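Local coordinates for tyrosine--tRNA ligase, mitochondrial (Coccidioides posadasii, PDB 5IJX), which probably charges mitochondrial tRNA(Tyr) with L-tyrosine at the expense of ATP, this chain being a C-terminally truncated form that holds the class I catalytic core, at residues D58-I61 with T62-V66; N135-L138 with Q139-L143; L178-V181 with M182-G186. All coordinates share one frame; numbering follows the deposited sequence.

Contact 1 of 3, residues D58-I61 with T62-V66; sequences DKLI and TRKRV
L60 and V66 meet where helix 54-63 runs out and the chain turns into strand 67-72, so this is a local contact at the C-terminal end of a helix leading into a central strand of the sheet. L60 lays CG and CD1 against V66 CG1, with CD1 to CG1 at 3.7 Å. The first torsion of L60 (chi1 173°) carries CG beside the carbonyl carbon, which brings CG and CD1 onto V66 CG1. On the same leucine, CD1 also lies 3.9 Å from CD of K64, so the aliphatic part of that lysine runs past L60 on its way to Q234.

The last turn still holds its backbone bonds. T62 N donates to D58 O at 2.9 Å, and T62 OG1 donates to the same oxygen at 2.8 Å. With chi1 at -61°, OG1 sits beside its own backbone N and is turned back down the helix. The two donors reach D58 O from opposite faces of the carbonyl plane, the hydroxyl 37° out of it, so two bonds grip this oxygen. R63 N closes on K59 O at 2.9 Å. Beyond this the pattern frays: K64 N to L60 O, at 2.8 Å, is weak because its N-H is poorly aimed, and K64 is where helical angles stop.

The K59 ammonium forms salt bridges with D272 and D274, while the D58 carboxylate is held by S36 and R54. Around the turn, T62 packs on helix 7-31, I61 on F37 of helix 37-43, and L60 and V66 on Q234 of strand 233-239.

Contact 2 of 3, residues N135-L138 with Q139-L143; sequences NIHL and QLKRL
N135 O through L138 O accept in turn from the amides of Q139 to R142, an unbroken run of i to i+4 bonds inside the long helix 126-154. All four are 2.9 Å long, as in R142 N to L138 O, and their N-H groups are well aimed.

N135 and Q139 set their amides one turn apart, the planes 57° from each other, with N135 ND2 3.3 Å from Q139 NE2. These are two donors and do not bond directly. A water joins the pair instead, giving to N135 OD1 and accepting from Q139 NE2, at 3.3 Å and 3.2 Å. Both amides also reach the loop alongside: N135 ND2 to P77 O, Q139 NE2 to S78 OG, and Q139 OE1 to L79 N.

L138 lies across one face of the R142 guanidinium, its CD2 3.4 Å from NH2. R142 takes the crowded first torsion (chi1 65°), CG between backbone N and carbonyl carbon, and bends again at chi3, which folds the headgroup back over the leucine. H137 meets K141 at the ring edge, with CE1 3.3 Å from CE near the ring plane. The buried I136 and L140 touch loosely (CG2 to CD1 4.3 Å).

Chemically, the turn is divided: L140 rests on strands 99-104 and 164-168, with H137 and K141 beside L166 and I136 on L79. K141 offers its CE to the H137 ring edge, and R142 lays a guanidinium face on L138. The directional bonds of N135 and Q139 to P77, S78 and L79 join the helix to that loop.

Contact 3 of 3, residues L178-V181 with M182-G186; sequences LKEV and MEVLG
L178 and M182, a selenomethionine, form the close-packed side of helix 178-186, which lies at the subunit interface: L178 CD2 rests on M182 CG at 3.6 Å. M182 is bent at both chi2 and chi3, and this curls its end methyl back to V181, with CE 3.9 Å from CG1. The second subunit continues the packing, its W173 against L178, its L178 against V181 and its C216 against M182. L185 turns instead to I219 and W223 of helix 217-229 in its own chain.

The polar side is looser. K179 passes its methylenes beside the E183 carboxylate, CE to OE2 3.3 Å, but K179 NZ remains 4.4 Å from that oxygen, beyond a salt bridge. E180 is exposed, its carboxylate tied to Q176.

At the end, the helix widens into a pi-type turn. V181 O accepts from L185 N and from G186 N, both at 2.8 Å, the latter in the carbonyl plane on a lone pair. The carbonyl of the buried V181 thus serves two donors. On the polar side the K179 ammonium bonds N174 of the second subunit rather than E183, so any attraction between K179 and E183 is probably weak.

How the contacts relate
The three contacts follow one another along the chain and lie in separate parts of it; none touches another. Contacts 1 and 2 lie on opposite sides of the chain's centre, their own centres about 29 Å apart. Contact 3 is about 30 Å from contact 1 and about 32 Å from contact 2, again centre to centre, and alone among them meets the second subunit. Bound tyrosine is about 10 Å from the I136 side chain in contact 2 and about 12 Å from that of L185 in contact 3. Contact 1 leads instead into strand 67-72, which carries the pocket residues Y69, G71 and V72.

Contact 1 of 3, residues D58-I61 with T62-V66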
ATOM      1  N   ASP A  58      -9.434  31.084   8.649  1.00 64.64           N
ATOM      2  CA  ASP A  58      -9.122  32.288   9.411  1.00 73.73           C
ATOM      3  C   ASP A  58      -9.486  32.099  10.880  1.00 71.99           C
ATOM      4  O   ASP A  58      -8.702  32.420  11.781  1.00 72.24           O
ATOM      5  CB  ASP A  58      -9.871  33.483   8.815  1.00 74.62           C
ATOM      6  CG  ASP A  58      -9.219  34.808   9.151  1.00 82.78           C
ATOM      7  OD1 ASP A  58      -8.066  34.805   9.634  1.00 93.44           O
ATOM      8  OD2 ASP A  58      -9.855  35.857   8.918  1.00 79.48           O
ATOM      9  N   LYS A  59     -10.680  31.556  11.130  1.00 60.62           N
ATOM     10  CA  LYS A  59     -11.116  31.273  12.493  1.00 60.67           C
ATOM     11  C   LYS A  59     -10.153  30.322  13.192  1.00 73.14           C
ATOM     12  O   LYS A  59      -9.745  30.559  14.335  1.00 75.55           O
ATOM     13  CB  LYS A  59     -12.528  30.687  12.461  1.00 64.55           C
ATOM     14  CG  LYS A  59     -13.175  30.498  13.822  1.00 66.76           C
ATOM     15  CD  LYS A  59     -14.626  30.051  13.670  1.00 65.03           C
ATOM     16  CE  LYS A  59     -14.771  28.551  13.828  1.00 74.61           C
ATOM     17  NZ  LYS A  59     -16.074  28.049  13.300  1.00 87.80           N
ATOM     18  N   LEU A  60      -9.784  29.231  12.518  1.00 75.60           N
ATOM     19  CA  LEU A  60      -8.868  28.259  13.104  1.00 66.61           C
ATOM     20  C   LEU A  60      -7.569  28.927  13.536  1.00 62.56           C
ATOM     21  O   LEU A  60      -7.162  28.835  14.700  1.00 62.27           O
ATOM     22  CB  LEU A  60      -8.584  27.141  12.099  1.00 70.23           C
ATOM     23  CG  LEU A  60      -7.508  26.130  12.509  1.00 64.93           C
ATOM     24  CD1 LEU A  60      -7.991  25.261  13.660  1.00 74.78           C
ATOM     25  CD2 LEU A  60      -7.100  25.277  11.324  1.00 65.22           C
ATOM     26  N   ILE A  61      -6.899  29.601  12.600  1.00 65.94           N
ATOM     27  CA  ILE A  61      -5.601  30.195  12.897  1.00 57.35           C
ATOM     28  C   ILE A  61      -5.733  31.224  14.011  1.00 66.89           C
ATOM     29  O   ILE A  61      -4.877  31.315  14.899  1.00 69.37           O
ATOM     30  CB  ILE A  61      -4.994  30.810  11.622  1.00 62.94           C
ATOM     31  CG1 ILE A  61      -4.857  29.737  10.534  1.00 62.17           C
ATOM     32  CG2 ILE A  61      -3.643  31.440  11.926  1.00 54.82           C
ATOM     33  CD1 ILE A  61      -4.352  30.257   9.201  1.00 60.06           C
ATOM     34  N   THR A  62      -6.806  32.014  13.984  1.00 73.18           N
ATOM     35  CA  THR A  62      -6.984  33.041  15.007  1.00 77.05           C
ATOM     36  C   THR A  62      -7.180  32.420  16.387  1.00 79.38           C
ATOM     37  O   THR A  62      -6.647  32.924  17.384  1.00 80.74           O
ATOM     38  CB  THR A  62      -8.171  33.933  14.643  1.00 71.26           C
ATOM     39  OG1 THR A  62      -7.917  34.577  13.388  1.00 74.56           O
ATOM     40  CG2 THR A  62      -8.399  34.992  15.708  1.00 68.00           C
ATOM     41  N   ARG A  63      -7.935  31.325  16.466  1.00 71.93           N
ATOM     42  CA  ARG A  63      -8.288  30.719  17.742  1.00 80.93           C
ATOM     43  C   ARG A  63      -7.291  29.670  18.226  1.00 80.22           C
ATOM     44  O   ARG A  63      -7.376  29.252  19.386  1.00 80.01           O
ATOM     45  CB  ARG A  63      -9.666  30.052  17.652  1.00 87.64           C
ATOM     46  CG  ARG A  63     -10.855  30.992  17.726  1.00101.40           C
ATOM     47  CD  ARG A  63     -12.001  30.313  18.462  1.00120.41           C
ATOM     48  NE  ARG A  63     -13.299  30.917  18.177  1.00133.44           N
ATOM     49  CZ  ARG A  63     -14.460  30.271  18.260  1.00141.13           C
ATOM     50  NH1 ARG A  63     -14.494  28.990  18.608  1.00139.30           N
ATOM     51  NH2 ARG A  63     -15.591  30.903  17.985  1.00147.74           N
ATOM     52  N   LYS A  64      -6.358  29.230  17.385  1.00 79.59           N
ATOM     53  CA  LYS A  64      -5.574  28.045  17.703  1.00 67.41           C
ATOM     54  C   LYS A  64      -4.173  28.171  17.126  1.00 72.55           C
ATOM     55  O   LYS A  64      -4.011  28.530  15.956  1.00 77.54           O
ATOM     56  CB  LYS A  64      -6.267  26.793  17.157  1.00 64.93           C
ATOM     57  CG  LYS A  64      -5.704  25.484  17.662  1.00 65.91           C
ATOM     58  CD  LYS A  64      -6.570  24.329  17.193  1.00 70.16           C
ATOM     59  CE  LYS A  64      -6.143  23.012  17.817  1.00 76.82           C
ATOM     60  NZ  LYS A  64      -7.091  21.914  17.480  1.00 78.82           N
ATOM     61  N   ARG A  65      -3.168  27.869  17.951  1.00 72.85           N
ATOM     62  CA  ARG A  65      -1.766  27.895  17.530  1.00 68.51           C
ATOM     63  C   ARG A  65      -1.475  26.606  16.763  1.00 70.19           C
ATOM     64  O   ARG A  65      -0.876  25.656  17.273  1.00 75.23           O
ATOM     65  CB  ARG A  65      -0.851  28.053  18.737  1.00 64.63           C
ATOM     66  CG  ARG A  65       0.592  28.408  18.397  1.00 60.81           C
ATOM     67  CD  ARG A  65       1.483  28.353  19.633  1.00 62.56           C
ATOM     68  NE  ARG A  65       1.138  29.376  20.622  1.00 73.85           N
ATOM     69  CZ  ARG A  65       1.741  30.558  20.738  1.00 79.01           C
ATOM     70  NH1 ARG A  65       2.738  30.896  19.927  1.00 80.32           N
ATOM     71  NH2 ARG A  65       1.349  31.411  21.675  1.00 75.22           N
ATOM     72  N   VAL A  66      -1.908  26.581  15.502  1.00 72.14           N
ATOM     73  CA  VAL A  66      -1.839  25.377  14.678  1.00 67.57           C
ATOM     74  C   VAL A  66      -0.502  25.306  13.953  1.00 69.59           C
ATOM     75  O   VAL A  66       0.345  26.197  14.092  1.00 77.89           O
ATOM     76  CB  VAL A  66      -3.004  25.325  13.671  1.00 67.58           C
ATOM     77  CG1 VAL A  66      -4.337  25.255  14.403  1.00 72.29           C
ATOM     78  CG2 VAL A  66      -2.963  26.523  12.728  1.00 62.24           C
TER

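Contact 2 of 3, residues N135-L138 with Q139-L143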
ATOM      1  N   ASN A 135      21.509  17.755  -0.675  1.00 76.42           N
ATOM      2  CA  ASN A 135      21.696  19.179  -0.931  1.00 84.64           C
ATOM      3  C   ASN A 135      20.468  19.980  -0.513  1.00 86.22           C
ATOM      4  O   ASN A 135      20.592  21.028   0.133  1.00 92.22           O
ATOM      5  CB  ASN A 135      22.022  19.409  -2.407  1.00 87.42           C
ATOM      6  CG  ASN A 135      22.580  20.800  -2.669  1.00103.28           C
ATOM      7  OD1 ASN A 135      23.665  21.146  -2.200  1.00107.95           O
ATOM      8  ND2 ASN A 135      21.844  21.597  -3.432  1.00107.11           N
ATOM      9  N   ILE A 136      19.269  19.506  -0.865  1.00 87.01           N
ATOM     10  CA  ILE A 136      18.060  20.232  -0.481  1.00 89.75           C
ATOM     11  C   ILE A 136      17.883  20.207   1.033  1.00 86.12           C
ATOM     12  O   ILE A 136      17.401  21.177   1.632  1.00 79.71           O
ATOM     13  CB  ILE A 136      16.830  19.660  -1.207  1.00 79.22           C
ATOM     14  CG1 ILE A 136      17.000  19.813  -2.722  1.00 75.31           C
ATOM     15  CG2 ILE A 136      15.560  20.367  -0.733  1.00 71.66           C
ATOM     16  CD1 ILE A 136      15.836  19.298  -3.544  1.00 75.50           C
ATOM     17  N   HIS A 137      18.258  19.098   1.673  1.00 77.46           N
ATOM     18  CA  HIS A 137      18.215  19.032   3.129  1.00 76.15           C
ATOM     19  C   HIS A 137      19.095  20.114   3.738  1.00 82.09           C
ATOM     20  O   HIS A 137      18.684  20.815   4.671  1.00 84.93           O
ATOM     21  CB  HIS A 137      18.655  17.649   3.605  1.00 76.56           C
ATOM     22  CG  HIS A 137      18.532  17.453   5.084  1.00 83.72           C
ATOM     23  ND1 HIS A 137      19.357  18.084   5.990  1.00 86.24           N
ATOM     24  CD2 HIS A 137      17.680  16.696   5.815  1.00 89.12           C
ATOM     25  CE1 HIS A 137      19.018  17.725   7.216  1.00 87.09           C
ATOM     26  NE2 HIS A 137      18.003  16.883   7.138  1.00 85.74           N
ATOM     27  N   LEU A 138      20.313  20.267   3.220  1.00 80.21           N
ATOM     28  CA  LEU A 138      21.168  21.360   3.670  1.00 82.68           C
ATOM     29  C   LEU A 138      20.488  22.708   3.449  1.00 75.54           C
ATOM     30  O   LEU A 138      20.419  23.543   4.361  1.00 72.37           O
ATOM     31  CB  LEU A 138      22.509  21.304   2.937  1.00 85.24           C
ATOM     32  CG  LEU A 138      23.472  22.458   3.209  1.00 89.96           C
ATOM     33  CD1 LEU A 138      23.772  22.562   4.696  1.00 95.32           C
ATOM     34  CD2 LEU A 138      24.752  22.277   2.411  1.00 94.98           C
ATOM     35  N   GLN A 139      19.964  22.928   2.240  1.00 63.42           N
ATOM     36  CA  GLN A 139      19.401  24.230   1.896  1.00 69.43           C
ATOM     37  C   GLN A 139      18.239  24.601   2.812  1.00 73.15           C
ATOM     38  O   GLN A 139      18.076  25.773   3.172  1.00 74.14           O
ATOM     39  CB  GLN A 139      18.957  24.231   0.433  1.00 70.22           C
ATOM     40  CG  GLN A 139      20.110  24.179  -0.558  1.00 81.06           C
ATOM     41  CD  GLN A 139      19.644  24.171  -1.998  1.00 84.71           C
ATOM     42  OE1 GLN A 139      18.495  23.841  -2.289  1.00 76.57           O
ATOM     43  NE2 GLN A 139      20.536  24.541  -2.910  1.00 94.46           N
ATOM     44  N   LEU A 140      17.414  23.625   3.196  1.00 69.73           N
ATOM     45  CA  LEU A 140      16.294  23.926   4.082  1.00 72.13           C
ATOM     46  C   LEU A 140      16.749  24.056   5.531  1.00 68.51           C
ATOM     47  O   LEU A 140      16.250  24.919   6.265  1.00 76.63           O
ATOM     48  CB  LEU A 140      15.212  22.851   3.955  1.00 73.94           C
ATOM     49  CG  LEU A 140      14.342  22.893   2.696  1.00 69.86           C
ATOM     50  CD1 LEU A 140      13.331  21.761   2.724  1.00 61.47           C
ATOM     51  CD2 LEU A 140      13.624  24.229   2.549  1.00 70.49           C
ATOM     52  N   LYS A 141      17.694  23.213   5.959  1.00 60.86           N
ATOM     53  CA  LYS A 141      18.261  23.365   7.295  1.00 71.26           C
ATOM     54  C   LYS A 141      18.778  24.782   7.506  1.00 68.25           C
ATOM     55  O   LYS A 141      18.528  25.394   8.552  1.00 79.25           O
ATOM     56  CB  LYS A 141      19.386  22.350   7.524  1.00 79.61           C
ATOM     57  CG  LYS A 141      19.884  22.309   8.968  1.00 80.67           C
ATOM     58  CD  LYS A 141      21.126  21.440   9.141  1.00 92.73           C
ATOM     59  CE  LYS A 141      20.834  19.971   8.888  1.00101.49           C
ATOM     60  NZ  LYS A 141      21.995  19.106   9.232  1.00107.84           N
ATOM     61  N   ARG A 142      19.495  25.327   6.517  1.00 68.61           N
ATOM     62  CA  ARG A 142      19.990  26.694   6.631  1.00 72.62           C
ATOM     63  C   ARG A 142      18.923  27.735   6.318  1.00 66.72           C
ATOM     64  O   ARG A 142      19.044  28.877   6.771  1.00 69.88           O
ATOM     65  CB  ARG A 142      21.204  26.905   5.718  1.00 86.53           C
ATOM     66  CG  ARG A 142      20.927  26.795   4.225  1.00102.00           C
ATOM     67  CD  ARG A 142      22.175  27.103   3.401  1.00114.37           C
ATOM     68  NE  ARG A 142      23.322  26.283   3.788  1.00118.48           N
ATOM     69  CZ  ARG A 142      24.467  26.228   3.114  1.00121.60           C
ATOM     70  NH1 ARG A 142      24.628  26.940   2.007  1.00122.41           N
ATOM     71  NH2 ARG A 142      25.454  25.455   3.545  1.00119.63           N
ATOM     72  N   LEU A 143      17.880  27.371   5.567  1.00 69.71           N
ATOM     73  CA  LEU A 143      16.802  28.319   5.313  1.00 70.79           C
ATOM     74  C   LEU A 143      15.955  28.543   6.557  1.00 73.55           C
ATOM     75  O   LEU A 143      15.314  29.592   6.687  1.00 67.49           O
ATOM     76  CB  LEU A 143      15.930  27.832   4.155  1.00 73.34           C
ATOM     77  CG  LEU A 143      14.742  28.723   3.778  1.00 81.45           C
ATOM     78  CD1 LEU A 143      15.200  30.129   3.418  1.00 81.97           C
ATOM     79  CD2 LEU A 143      13.952  28.114   2.628  1.00 91.06           C
TER
HETATM   80  O   HOH W   1      23.477  24.394  -1.681  1.00 68.30           O

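Contact 3 of 3, residues L178-V181 with M182-G186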
ATOM      1  N   LEU A 178       1.857  -1.440   5.144  1.00 60.11           N
ATOM      2  CA  LEU A 178       0.759  -1.358   4.187  1.00 63.94           C
ATOM      3  C   LEU A 178      -0.568  -1.664   4.866  1.00 62.75           C
ATOM      4  O   LEU A 178      -1.597  -1.049   4.553  1.00 62.87           O
ATOM      5  CB  LEU A 178       1.002  -2.324   3.026  1.00 60.33           C
ATOM      6  CG  LEU A 178      -0.118  -2.464   1.988  1.00 58.45           C
ATOM      7  CD1 LEU A 178       0.478  -2.777   0.626  1.00 60.93           C
ATOM      8  CD2 LEU A 178      -1.114  -3.550   2.379  1.00 71.00           C
ATOM      9  N   LYS A 179      -0.559  -2.616   5.801  1.00 63.23           N
ATOM     10  CA  LYS A 179      -1.779  -3.006   6.498  1.00 65.07           C
ATOM     11  C   LYS A 179      -2.467  -1.800   7.125  1.00 57.25           C
ATOM     12  O   LYS A 179      -3.648  -1.540   6.870  1.00 51.60           O
ATOM     13  CB  LYS A 179      -1.447  -4.051   7.563  1.00 69.06           C
ATOM     14  CG  LYS A 179      -2.650  -4.798   8.103  1.00 63.36           C
ATOM     15  CD  LYS A 179      -2.253  -5.699   9.261  1.00 68.09           C
ATOM     16  CE  LYS A 179      -3.445  -6.469   9.809  1.00 79.27           C
ATOM     17  NZ  LYS A 179      -3.067  -7.343  10.954  1.00 93.45           N
ATOM     18  N   GLU A 180      -1.739  -1.046   7.950  1.00 59.00           N
ATOM     19  CA  GLU A 180      -2.356   0.082   8.638  1.00 64.16           C
ATOM     20  C   GLU A 180      -2.926   1.086   7.646  1.00 59.99           C
ATOM     21  O   GLU A 180      -4.026   1.610   7.849  1.00 55.56           O
ATOM     22  CB  GLU A 180      -1.343   0.758   9.563  1.00 69.55           C
ATOM     23  CG  GLU A 180      -1.922   1.926  10.352  1.00 63.78           C
ATOM     24  CD  GLU A 180      -0.925   2.528  11.320  1.00 71.50           C
ATOM     25  OE1 GLU A 180      -1.355   3.260  12.236  1.00 90.74           O
ATOM     26  OE2 GLU A 180       0.287   2.266  11.171  1.00 76.08           O
ATOM     27  N   VAL A 181      -2.195   1.368   6.566  1.00 52.98           N
ATOM     28  CA  VAL A 181      -2.674   2.338   5.583  1.00 56.96           C
ATOM     29  C   VAL A 181      -3.977   1.856   4.959  1.00 57.71           C
ATOM     30  O   VAL A 181      -4.947   2.613   4.844  1.00 64.31           O
ATOM     31  CB  VAL A 181      -1.598   2.599   4.513  1.00 63.05           C
ATOM     32  CG1 VAL A 181      -2.116   3.576   3.475  1.00 59.13           C
ATOM     33  CG2 VAL A 181      -0.329   3.141   5.160  1.00 60.90           C
HETATM   34  N   MSE A 182      -4.018   0.593   4.549  1.00 61.14           N
HETATM   35  CA  MSE A 182      -5.206   0.041   3.907  1.00 52.42           C
HETATM   36  C   MSE A 182      -6.408   0.046   4.848  1.00 55.28           C
HETATM   37  O   MSE A 182      -7.502   0.462   4.465  1.00 60.54           O
HETATM   38  CB  MSE A 182      -4.934  -1.384   3.421  1.00 56.02           C
HETATM   39  CG  MSE A 182      -4.021  -1.479   2.207  1.00 65.67           C
HETATM   40 SE   MSE A 182      -4.742  -0.551   0.646  0.89 64.49          SE
HETATM   41  CE  MSE A 182      -3.869   1.182   0.883  1.00 77.56           C
ATOM     42  N   GLU A 183      -6.202  -0.419   6.080  1.00 62.26           N
ATOM     43  CA  GLU A 183      -7.300  -0.497   7.040  1.00 65.47           C
ATOM     44  C   GLU A 183      -7.808   0.891   7.409  1.00 64.63           C
ATOM     45  O   GLU A 183      -9.005   1.178   7.291  1.00 62.13           O
ATOM     46  CB  GLU A 183      -6.847  -1.252   8.292  1.00 70.47           C
ATOM     47  CG  GLU A 183      -6.555  -2.728   8.062  1.00 80.56           C
ATOM     48  CD  GLU A 183      -5.965  -3.404   9.285  1.00 90.98           C
ATOM     49  OE1 GLU A 183      -5.323  -2.707  10.101  1.00 96.82           O
ATOM     50  OE2 GLU A 183      -6.146  -4.632   9.434  1.00 97.48           O
ATOM     51  N   VAL A 184      -6.906   1.769   7.848  1.00 61.60           N
ATOM     52  CA  VAL A 184      -7.306   3.081   8.349  1.00 60.40           C
ATOM     53  C   VAL A 184      -7.805   3.968   7.212  1.00 62.44           C
ATOM     54  O   VAL A 184      -8.851   4.618   7.329  1.00 64.49           O
ATOM     55  CB  VAL A 184      -6.132   3.736   9.102  1.00 60.48           C
ATOM     56  CG1 VAL A 184      -6.465   5.168   9.481  1.00 63.92           C
ATOM     57  CG2 VAL A 184      -5.779   2.919  10.341  1.00 55.07           C
ATOM     58  N   LEU A 185      -7.062   4.023   6.108  1.00 63.95           N
ATOM     59  CA  LEU A 185      -7.361   4.938   5.010  1.00 60.73           C
ATOM     60  C   LEU A 185      -7.904   4.253   3.767  1.00 62.15           C
ATOM     61  O   LEU A 185      -8.832   4.770   3.142  1.00 63.23           O
ATOM     62  CB  LEU A 185      -6.103   5.730   4.630  1.00 61.13           C
ATOM     63  CG  LEU A 185      -6.261   6.735   3.486  1.00 56.52           C
ATOM     64  CD1 LEU A 185      -7.343   7.758   3.795  1.00 57.84           C
ATOM     65  CD2 LEU A 185      -4.940   7.427   3.219  1.00 51.34           C
ATOM     66  N   GLY A 186      -7.345   3.103   3.386  1.00 58.21           N
ATOM     67  CA  GLY A 186      -7.789   2.442   2.168  1.00 57.71           C
ATOM     68  C   GLY A 186      -9.278   2.151   2.159  1.00 56.03           C
ATOM     69  O   GLY A 186      -9.935   2.265   1.121  1.00 67.98           O
TER